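Local atomic coordinates of cell wall surface anchor family protein (Streptococcus pneumoniae, PDB entry 4OQ1), a protein that serves as the ancillary pilin RrgC of the pneumococcal pilus, where it probably anchors the pilus to the cell wall. Residues 257-262 / 309-314; 272-277 / 302-307; 315-320 / 337-342. The protein carries 3 engineered substitutions. All blocks are in the same frame, centred on the assembly; numbering follows the deposited sequence.

Contact 1 (257-262 / 309-314)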
loop_
_atom_site.group_PDB
_atom_site.type_symbol
_atom_site.label_atom_id
_atom_site.label_comp_id
_atom_site.label_asym_id
_atom_site.label_seq_id
_atom_site.Cartn_x
_atom_site.Cartn_y
_atom_site.Cartn_z
ATOM N N ARG A 257 -20.240 13.412 17.749
ATOM C CA ARG A 257 -20.051 14.835 17.370
ATOM C C ARG A 257 -20.880 15.732 18.286
ATOM O O ARG A 257 -21.913 15.290 18.847
ATOM C CB ARG A 257 -20.450 15.041 15.908
ATOM C CG ARG A 257 -19.478 14.465 14.916
ATOM C CD ARG A 257 -20.080 14.417 13.515
ATOM N NE ARG A 257 -21.003 13.269 13.431
ATOM C CZ ARG A 257 -22.331 13.320 13.440
ATOM N NH1 ARG A 257 -22.988 14.472 13.530
ATOM N NH2 ARG A 257 -23.019 12.197 13.346
ATOM N N GLY A 258 -20.439 16.986 18.433
ATOM C CA GLY A 258 -21.157 17.990 19.240
ATOM C C GLY A 258 -20.970 19.401 18.717
ATOM O O GLY A 258 -20.294 19.612 17.675
ATOM N N ASN A 259 -21.602 20.374 19.410
ATOM C CA ASN A 259 -21.655 21.794 18.923
ATOM C C ASN A 259 -21.247 22.695 20.032
ATOM O O ASN A 259 -21.321 22.349 21.238
ATOM C CB ASN A 259 -23.055 22.192 18.421
ATOM C CG ASN A 259 -23.703 21.112 17.571
ATOM O OD1 ASN A 259 -23.067 20.525 16.729
ATOM N ND2 ASN A 259 -24.982 20.838 17.816
ATOM N N VAL A 260 -20.832 23.899 19.658
ATOM C CA VAL A 260 -20.501 24.887 20.684
ATOM C C VAL A 260 -20.937 26.244 20.171
ATOM O O VAL A 260 -20.698 26.604 19.039
ATOM C CB VAL A 260 -19.016 24.944 21.073
ATOM C CG1 VAL A 260 -18.778 25.907 22.244
ATOM C CG2 VAL A 260 -18.536 23.580 21.453
ATOM N N ASP A 261 -21.597 26.976 21.043
ATOM C CA ASP A 261 -22.065 28.348 20.746
ATOM C C ASP A 261 -21.149 29.262 21.455
ATOM O O ASP A 261 -20.878 29.069 22.623
ATOM C CB ASP A 261 -23.428 28.544 21.347
ATOM C CG ASP A 261 -24.512 27.908 20.513
ATOM O OD1 ASP A 261 -24.534 28.097 19.264
ATOM O OD2 ASP A 261 -25.340 27.193 21.123
ATOM N N PHE A 262 -20.727 30.280 20.755
ATOM C CA PHE A 262 -19.901 31.309 21.325
ATOM C C PHE A 262 -20.560 32.723 21.243
ATOM O O PHE A 262 -21.357 33.047 20.331
ATOM C CB PHE A 262 -18.525 31.377 20.614
ATOM C CG PHE A 262 -17.714 30.114 20.712
ATOM C CD1 PHE A 262 -16.862 29.933 21.814
ATOM C CD2 PHE A 262 -17.710 29.268 19.688
ATOM C CE1 PHE A 262 -16.127 28.812 21.940
ATOM C CE2 PHE A 262 -16.941 28.107 19.789
ATOM C CZ PHE A 262 -16.172 27.885 20.941
ATOM N N ARG A 309 -20.439 30.096 16.071
ATOM C CA ARG A 309 -20.775 28.753 16.370
ATOM C C ARG A 309 -19.902 27.766 15.550
ATOM O O ARG A 309 -19.492 28.090 14.494
ATOM C CB ARG A 309 -22.223 28.591 15.912
ATOM C CG ARG A 309 -22.908 27.424 16.455
ATOM C CD ARG A 309 -24.400 27.556 16.158
ATOM N NE ARG A 309 -25.056 26.469 16.846
ATOM C CZ ARG A 309 -25.378 25.314 16.282
ATOM N NH1 ARG A 309 -25.964 24.365 17.002
ATOM N NH2 ARG A 309 -25.141 25.117 14.996
ATOM N N VAL A 310 -19.626 26.619 16.146
ATOM C CA VAL A 310 -19.049 25.446 15.442
ATOM C C VAL A 310 -20.009 24.258 15.699
ATOM O O VAL A 310 -20.485 24.034 16.819
ATOM C CB VAL A 310 -17.629 25.094 15.933
ATOM C CG1 VAL A 310 -16.755 26.312 15.895
ATOM C CG2 VAL A 310 -17.651 24.553 17.364
ATOM N N GLU A 311 -20.332 23.572 14.627
ATOM C CA GLU A 311 -21.293 22.502 14.717
ATOM C C GLU A 311 -20.756 21.196 14.089
ATOM O O GLU A 311 -19.954 21.213 13.144
ATOM C CB GLU A 311 -22.598 22.957 14.037
ATOM C CG GLU A 311 -23.641 21.835 13.931
ATOM C CD GLU A 311 -25.024 22.307 13.463
ATOM O OE1 GLU A 311 -25.136 23.477 13.012
ATOM O OE2 GLU A 311 -26.000 21.502 13.549
ATOM N N GLY A 312 -21.260 20.081 14.587
ATOM C CA GLY A 312 -20.806 18.761 14.135
ATOM C C GLY A 312 -19.414 18.628 14.720
ATOM O O GLY A 312 -19.137 19.089 15.802
ATOM N N LEU A 313 -18.473 18.052 14.072
ATOM C CA LEU A 313 -17.200 18.135 14.816
ATOM C C LEU A 313 -17.045 17.141 16.028
ATOM O O LEU A 313 -17.727 17.134 17.065
ATOM C CB LEU A 313 -16.953 19.610 15.179
ATOM C CG LEU A 313 -15.680 20.017 15.844
ATOM C CD1 LEU A 313 -15.335 21.470 15.526
ATOM C CD2 LEU A 313 -15.941 19.803 17.293
ATOM N N GLU A 314 -16.095 16.264 15.851
ATOM C CA GLU A 314 -15.926 15.157 16.720
ATOM C C GLU A 314 -15.521 15.598 18.086
ATOM O O GLU A 314 -14.861 16.625 18.250
ATOM C CB GLU A 314 -14.873 14.252 16.095
ATOM C CG GLU A 314 -15.461 13.386 14.968
ATOM C CD GLU A 314 -15.905 14.076 13.657
ATOM O OE1 GLU A 314 -15.497 15.227 13.378
ATOM O OE2 GLU A 314 -16.694 13.451 12.877
#

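Contact 2 (272-277 / 302-307)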
loop_
_atom_site.group_PDB
_atom_site.type_symbol
_atom_site.label_atom_id
_atom_site.label_comp_id
_atom_site.label_asym_id
_atom_site.label_seq_id
_atom_site.Cartn_x
_atom_site.Cartn_y
_atom_site.Cartn_z
ATOM N N SER A 272 -21.806 42.961 23.210
ATOM C CA SER A 272 -21.291 42.150 22.115
ATOM C C SER A 272 -20.403 42.908 21.168
ATOM O O SER A 272 -20.475 44.159 21.049
ATOM C CB SER A 272 -22.436 41.571 21.359
ATOM O OG SER A 272 -22.971 42.549 20.514
ATOM N N LEU A 273 -19.526 42.168 20.465
ATOM C CA LEU A 273 -18.572 42.713 19.528
ATOM C C LEU A 273 -18.561 41.940 18.236
ATOM O O LEU A 273 -18.400 40.745 18.260
ATOM C CB LEU A 273 -17.156 42.796 20.069
ATOM C CG LEU A 273 -16.874 43.439 21.375
ATOM C CD1 LEU A 273 -15.445 43.180 21.804
ATOM C CD2 LEU A 273 -17.062 44.944 21.175
ATOM N N GLN A 274 -18.757 42.638 17.130
ATOM C CA GLN A 274 -18.747 42.142 15.778
ATOM C C GLN A 274 -17.348 42.203 15.203
ATOM O O GLN A 274 -16.527 43.073 15.557
ATOM C CB GLN A 274 -19.602 43.058 14.915
ATOM C CG GLN A 274 -19.874 42.435 13.545
ATOM C CD GLN A 274 -20.802 43.293 12.695
ATOM O OE1 GLN A 274 -21.187 44.411 13.081
ATOM N NE2 GLN A 274 -21.199 42.768 11.555
ATOM N N GLY A 275 -17.065 41.256 14.325
ATOM C CA GLY A 275 -15.826 41.263 13.545
ATOM C C GLY A 275 -14.590 40.597 14.174
ATOM O O GLY A 275 -13.444 40.805 13.710
ATOM N N ALA A 276 -14.773 39.804 15.224
ATOM C CA ALA A 276 -13.632 39.038 15.751
ATOM C C ALA A 276 -13.580 37.792 14.887
ATOM O O ALA A 276 -14.588 37.102 14.724
ATOM C CB ALA A 276 -13.754 38.616 17.206
ATOM N N MET A 277 -12.459 37.577 14.249
ATOM C CA MET A 277 -12.302 36.409 13.385
ATOM C C MET A 277 -11.364 35.386 13.948
ATOM O O MET A 277 -10.225 35.702 14.335
ATOM C CB MET A 277 -11.922 36.811 11.916
ATOM C CG MET A 277 -12.780 37.910 11.292
ATOM S SD MET A 277 -12.159 38.427 9.660
ATOM C CE MET A 277 -12.490 36.927 8.727
ATOM N N SER A 302 -17.389 36.697 14.678
ATOM C CA SER A 302 -18.453 37.220 15.634
ATOM C C SER A 302 -19.397 38.155 14.857
ATOM O O SER A 302 -18.939 39.001 14.141
ATOM C CB SER A 302 -17.862 37.901 16.873
ATOM O OG SER A 302 -17.138 39.092 16.559
ATOM N N GLY A 303 -20.713 37.936 15.026
ATOM C CA GLY A 303 -21.746 38.611 14.239
ATOM C C GLY A 303 -22.124 39.926 14.912
ATOM O O GLY A 303 -21.461 40.392 15.834
ATOM N N LYS A 304 -23.150 40.555 14.372
ATOM C CA LYS A 304 -23.690 41.801 14.922
ATOM C C LYS A 304 -24.068 41.660 16.340
ATOM O O LYS A 304 -24.086 42.673 17.038
ATOM C CB LYS A 304 -24.979 42.219 14.172
ATOM C CG LYS A 304 -24.738 42.591 12.738
ATOM C CD LYS A 304 -26.042 42.984 12.054
ATOM C CE LYS A 304 -25.690 43.236 10.639
ATOM N NZ LYS A 304 -26.806 43.956 10.044
ATOM N N ASP A 305 -24.459 40.456 16.761
ATOM C CA ASP A 305 -24.767 40.184 18.153
ATOM C C ASP A 305 -23.632 39.526 18.951
ATOM O O ASP A 305 -23.856 38.986 19.979
ATOM C CB ASP A 305 -26.048 39.300 18.188
ATOM C CG ASP A 305 -25.896 37.992 17.400
ATOM O OD1 ASP A 305 -24.800 37.695 16.761
ATOM O OD2 ASP A 305 -26.897 37.259 17.388
ATOM N N GLY A 306 -22.408 39.551 18.463
ATOM C CA GLY A 306 -21.317 38.848 19.136
ATOM C C GLY A 306 -21.240 37.358 18.825
ATOM O O GLY A 306 -20.288 36.710 19.137
ATOM N N ARG A 307 -22.291 36.775 18.249
ATOM C CA ARG A 307 -22.390 35.318 18.143
ATOM C C ARG A 307 -21.691 34.625 16.945
ATOM O O ARG A 307 -21.626 35.117 15.828
ATOM C CB ARG A 307 -23.864 34.832 18.099
ATOM C CG ARG A 307 -24.734 35.144 19.274
ATOM C CD ARG A 307 -24.259 34.432 20.530
ATOM N NE ARG A 307 -24.602 32.993 20.497
ATOM C CZ ARG A 307 -25.714 32.446 21.033
ATOM N NH1 ARG A 307 -26.635 33.169 21.683
ATOM N NH2 ARG A 307 -25.885 31.149 20.953
#

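Contact 3 (315-320 / 337-342)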
loop_
_atom_site.group_PDB
_atom_site.type_symbol
_atom_site.label_atom_id
_atom_site.label_comp_id
_atom_site.label_asym_id
_atom_site.label_seq_id
_atom_site.Cartn_x
_atom_site.Cartn_y
_atom_site.Cartn_z
ATOM N N TYR A 315 -15.984 14.869 19.063
ATOM C CA TYR A 315 -15.469 14.963 20.375
ATOM C C TYR A 315 -13.955 15.118 20.409
ATOM O O TYR A 315 -13.221 14.325 19.825
ATOM C CB TYR A 315 -15.844 13.755 21.194
ATOM C CG TYR A 315 -17.332 13.772 21.693
ATOM C CD1 TYR A 315 -18.273 14.680 21.219
ATOM C CD2 TYR A 315 -17.746 12.875 22.666
ATOM C CE1 TYR A 315 -19.598 14.658 21.702
ATOM C CE2 TYR A 315 -19.039 12.848 23.139
ATOM C CZ TYR A 315 -19.957 13.730 22.666
ATOM O OH TYR A 315 -21.233 13.642 23.172
ATOM N N GLY A 316 -13.499 16.051 21.235
ATOM C CA GLY A 316 -12.072 16.322 21.357
ATOM C C GLY A 316 -11.834 17.744 21.779
ATOM O O GLY A 316 -12.785 18.436 22.083
ATOM N N THR A 317 -10.579 18.163 21.777
ATOM C CA THR A 317 -10.161 19.496 22.200
ATOM C C THR A 317 -9.748 20.327 20.984
ATOM O O THR A 317 -9.051 19.813 20.073
ATOM C CB THR A 317 -9.023 19.348 23.176
ATOM O OG1 THR A 317 -9.561 18.729 24.345
ATOM C CG2 THR A 317 -8.367 20.715 23.517
ATOM N N TYR A 318 -10.248 21.571 20.921
ATOM C CA TYR A 318 -10.006 22.425 19.861
ATOM C C TYR A 318 -9.589 23.831 20.355
ATOM O O TYR A 318 -9.600 24.100 21.556
ATOM C CB TYR A 318 -11.240 22.572 19.025
ATOM C CG TYR A 318 -11.751 21.299 18.428
ATOM C CD1 TYR A 318 -11.339 20.889 17.205
ATOM C CD2 TYR A 318 -12.598 20.504 19.124
ATOM C CE1 TYR A 318 -11.748 19.709 16.668
ATOM C CE2 TYR A 318 -13.090 19.325 18.583
ATOM C CZ TYR A 318 -12.657 18.939 17.349
ATOM O OH TYR A 318 -13.112 17.849 16.724
ATOM N N TYR A 319 -9.288 24.698 19.417
ATOM C CA TYR A 319 -8.761 26.057 19.656
ATOM C C TYR A 319 -9.288 27.075 18.637
ATOM O O TYR A 319 -9.256 26.831 17.413
ATOM C CB TYR A 319 -7.244 26.110 19.691
ATOM C CG TYR A 319 -6.566 25.098 20.571
ATOM C CD1 TYR A 319 -6.204 25.381 21.848
ATOM C CD2 TYR A 319 -6.324 23.800 20.075
ATOM C CE1 TYR A 319 -5.639 24.406 22.637
ATOM C CE2 TYR A 319 -5.793 22.831 20.862
ATOM C CZ TYR A 319 -5.417 23.151 22.109
ATOM O OH TYR A 319 -4.886 22.164 22.840
ATOM N N LEU A 320 -9.703 28.250 19.149
ATOM C CA LEU A 320 -10.061 29.371 18.339
ATOM C C LEU A 320 -8.766 30.184 18.212
ATOM O O LEU A 320 -8.347 30.801 19.214
ATOM C CB LEU A 320 -11.124 30.284 18.970
ATOM C CG LEU A 320 -12.512 29.593 19.206
ATOM C CD1 LEU A 320 -13.498 30.590 19.793
ATOM C CD2 LEU A 320 -13.063 29.132 17.898
ATOM N N SER A 337 -9.110 27.716 24.112
ATOM C CA SER A 337 -9.327 26.301 24.112
ATOM C C SER A 337 -10.783 25.949 24.450
ATOM O O SER A 337 -11.421 26.583 25.296
ATOM C CB SER A 337 -8.408 25.671 25.178
ATOM O OG SER A 337 -8.529 24.232 25.044
ATOM N N PHE A 338 -11.295 24.951 23.788
ATOM C CA PHE A 338 -12.621 24.416 24.110
ATOM C C PHE A 338 -12.629 22.952 23.810
ATOM O O PHE A 338 -11.925 22.499 22.905
ATOM C CB PHE A 338 -13.772 25.141 23.392
ATOM C CG PHE A 338 -13.760 25.070 21.903
ATOM C CD1 PHE A 338 -14.698 24.330 21.242
ATOM C CD2 PHE A 338 -12.870 25.774 21.158
ATOM C CE1 PHE A 338 -14.671 24.234 19.892
ATOM C CE2 PHE A 338 -12.843 25.713 19.817
ATOM C CZ PHE A 338 -13.790 24.974 19.144
ATOM N N THR A 339 -13.513 22.227 24.512
ATOM C CA THR A 339 -13.556 20.746 24.511
ATOM C C THR A 339 -14.946 20.410 24.160
ATOM O O THR A 339 -15.871 20.989 24.702
ATOM C CB THR A 339 -13.170 20.181 25.890
ATOM O OG1 THR A 339 -11.776 20.386 26.025
ATOM C CG2 THR A 339 -13.377 18.634 25.933
ATOM N N ILE A 340 -15.109 19.580 23.149
ATOM C CA ILE A 340 -16.430 19.013 22.818
ATOM C C ILE A 340 -16.587 17.612 23.429
ATOM O O ILE A 340 -15.736 16.770 23.225
ATOM C CB ILE A 340 -16.575 19.024 21.333
ATOM C CG1 ILE A 340 -16.328 20.429 20.878
ATOM C CG2 ILE A 340 -17.918 18.450 20.901
ATOM C CD1 ILE A 340 -17.180 20.835 19.751
ATOM N N GLY A 341 -17.698 17.353 24.126
ATOM C CA GLY A 341 -17.799 16.111 24.919
ATOM C C GLY A 341 -19.203 15.875 25.374
ATOM O O GLY A 341 -20.062 16.723 25.184
ATOM N N LYS A 342 -19.451 14.698 25.928
ATOM C CA LYS A 342 -20.785 14.338 26.414
ATOM C C LYS A 342 -21.228 15.192 27.624
ATOM O O LYS A 342 -22.410 15.480 27.733
ATOM C CB LYS A 342 -20.823 12.852 26.797
ATOM C CG LYS A 342 -22.214 12.317 27.101
ATOM C CD LYS A 342 -22.192 10.801 27.268
ATOM C CE LYS A 342 -23.518 10.266 27.809
ATOM N NZ LYS A 342 -23.531 10.132 29.295
HETATM O O HOH W 1 -6.116 22.458 25.304
#

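Contact 1 (257-262 / 309-314)
The pair of strands 260-266 and 307-310 forms one side of a three-stranded sheet in the C-terminal CnaB (prealbumin-like) domain, and 257-262 runs antiparallel to 309-314 where one strand begins and the other ends. Val-260 and Val-310 are a hydrogen-bonded pair, Val-260 N to Val-310 O at 2.9 Å and Val-310 N to Val-260 O at 3.1 Å. Their branched side chains suit a strand and meet on its inner face, Val-260 CB lying 4.0 Å from Val-310 CG2. On the other face Arg-309 runs alongside Asp-261. The straight Arg-309 chain brings its NE to 3.0 Å from Asp-261 OD1, which sits at the guanidinium edge in a salt bridge whose hydrogen bond is weak. Arg-309 NH2 also reaches Glu-311 OE1 at 2.6 Å, from above the carboxylate plane, so one cation probably balances two acids. Past the strand ends the backbone register slips by one. There the amide oxygen of Asn-259 replaces a strand carbonyl: OD1 accepts from Gly-312 N at 2.8 Å, nearly straight and in the plane of the amide C=O. The positive phi modelled for Gly-312 favours glycine in this loop, though the local geometry is somewhat doubtful. Pairing resumes with Gly-258 N to Leu-313 O, 3.0 Å. Strand 350-354 borders 260-266 on its other edge. Strand 336-340 packs against the inner face, with Phe-338 touching both valines and meeting Phe-262 edge-to-face, while Leu-313 rests on Ile-340 and Tyr-318.

Contact 2 (272-277 / 302-307)
One face of the flat Gln-274 carboxamide lies on the start of Lys-304: Lys-304 CA stands over Gln-274 CD at 3.9 Å, Lys-304 CG is offset toward Gln-274 NE2 at 3.7 Å, and the lysine backbone N packs close by. A second flat group, the Asp-305 carboxylate, is met from above its plane by Arg-307 N, 3.1 Å from Asp-305 OD1, in an Asx turn that follows the type I turn from Gly-303 to Gly-306. Here two loops of the CnaB domain are hydrogen-bonded to each other, 272-277 leading into strand 277-284 and the loop 302-307 leading into strand 307-310. Ser-302 is the hub. With its OG between the backbone N and the carbonyl carbon (chi1 65°), the hydroxyl faces the other loop, giving its proton to Leu-273 O at 2.7 Å and accepting from Ala-276 N at 2.8 Å. A small side chain with both donor and acceptor suits this buried place. The serine backbone adds two more bonds: Gly-275 N to Ser-302 O, 2.9 Å and almost straight at 173°, and Ser-302 N to Ala-276 O, the donor lying in the plane of the carbonyl. Gly-275 and Gly-306 have positive phi angles, which call for glycine. Strand 260-266 runs beside both loops, its Lys-264 sharing backbone hydrogen bonds with Leu-273 and Gly-306 and touching Ala-276 and Ser-302. Ser-272 CB packs on the end of the turn, 3.3 Å from Asp-305 O and 3.5 Å from Gly-306 N.

Contact 3 (315-320 / 337-342)
Tyr-315 reaches from the start of strand 316-322 across the end of strand 336-340, the two forming an antiparallel edge of the second sheet of the CnaB domain. Its CB lies 3.6 Å from Ile-340 O. Farther out, CD1 touches Ile-340 CG2, the ring running crosswise to the isoleucine. CG and CD2 lie by Gly-341 CA, which sits over the ring centre, 3.7 Å from the centroid, in a CH-pi contact. CE1 is by Gly-341 C, CE2 and CZ are each 3.4 Å from Lys-342 N, and OH ends 3.3 Å from Lys-342 CA. Within the strands, Gly-316 pairs with Ile-340 and Tyr-318 with Phe-338, each through two backbone hydrogen bonds. On the inward face Tyr-318 CB lies over one face of the Phe-338 ring, 3.8 Å from its centroid, while the two ring planes are tilted by 29° and displaced, with centroids 5.8 Å apart. Phe-338 holds CG between its backbone N and carbonyl carbon (chi1 62°), which brings the ring back over the neighbouring strand, where CE2 also meets Leu-320 CD2. The Tyr-318 hydroxyl is satisfied by Glu-314 O. The opposite face is more polar: Thr-317 OG1 and Thr-339 OG1 share a hydrogen bond of 3.2 Å, and a water links Tyr-319 OH to Ser-337 OG. Beta-branched threonine suits such an exposed strand position. The chemistry thus splits the strand pair into a mainly apolar face turned to the domain core and a face rich in hydroxyls turned outward.

Overall arrangement
All three contacts belong to the C-terminal CnaB domain, and all are partly buried. Contacts 1 and 3 lie on the two sheets that face each other, their centres about 9 Å apart, each with one face inside; Gly-258 of contact 1 touches Ile-340 of contact 3. Strand 307-310 leads to strand 316-322, tying them in sequence too. Contact 2 is nested inside the loop closed by contact 1, their centres about 17 Å apart, and lies in the loops after strand 260-266 and before strand 307-310. The outward faces are charged in contact 1 and mainly hydroxylic in contact 3; contact 2, at a loop end, relies on bonds made by the backbone and hydroxyl of one buried serine, Ser-302.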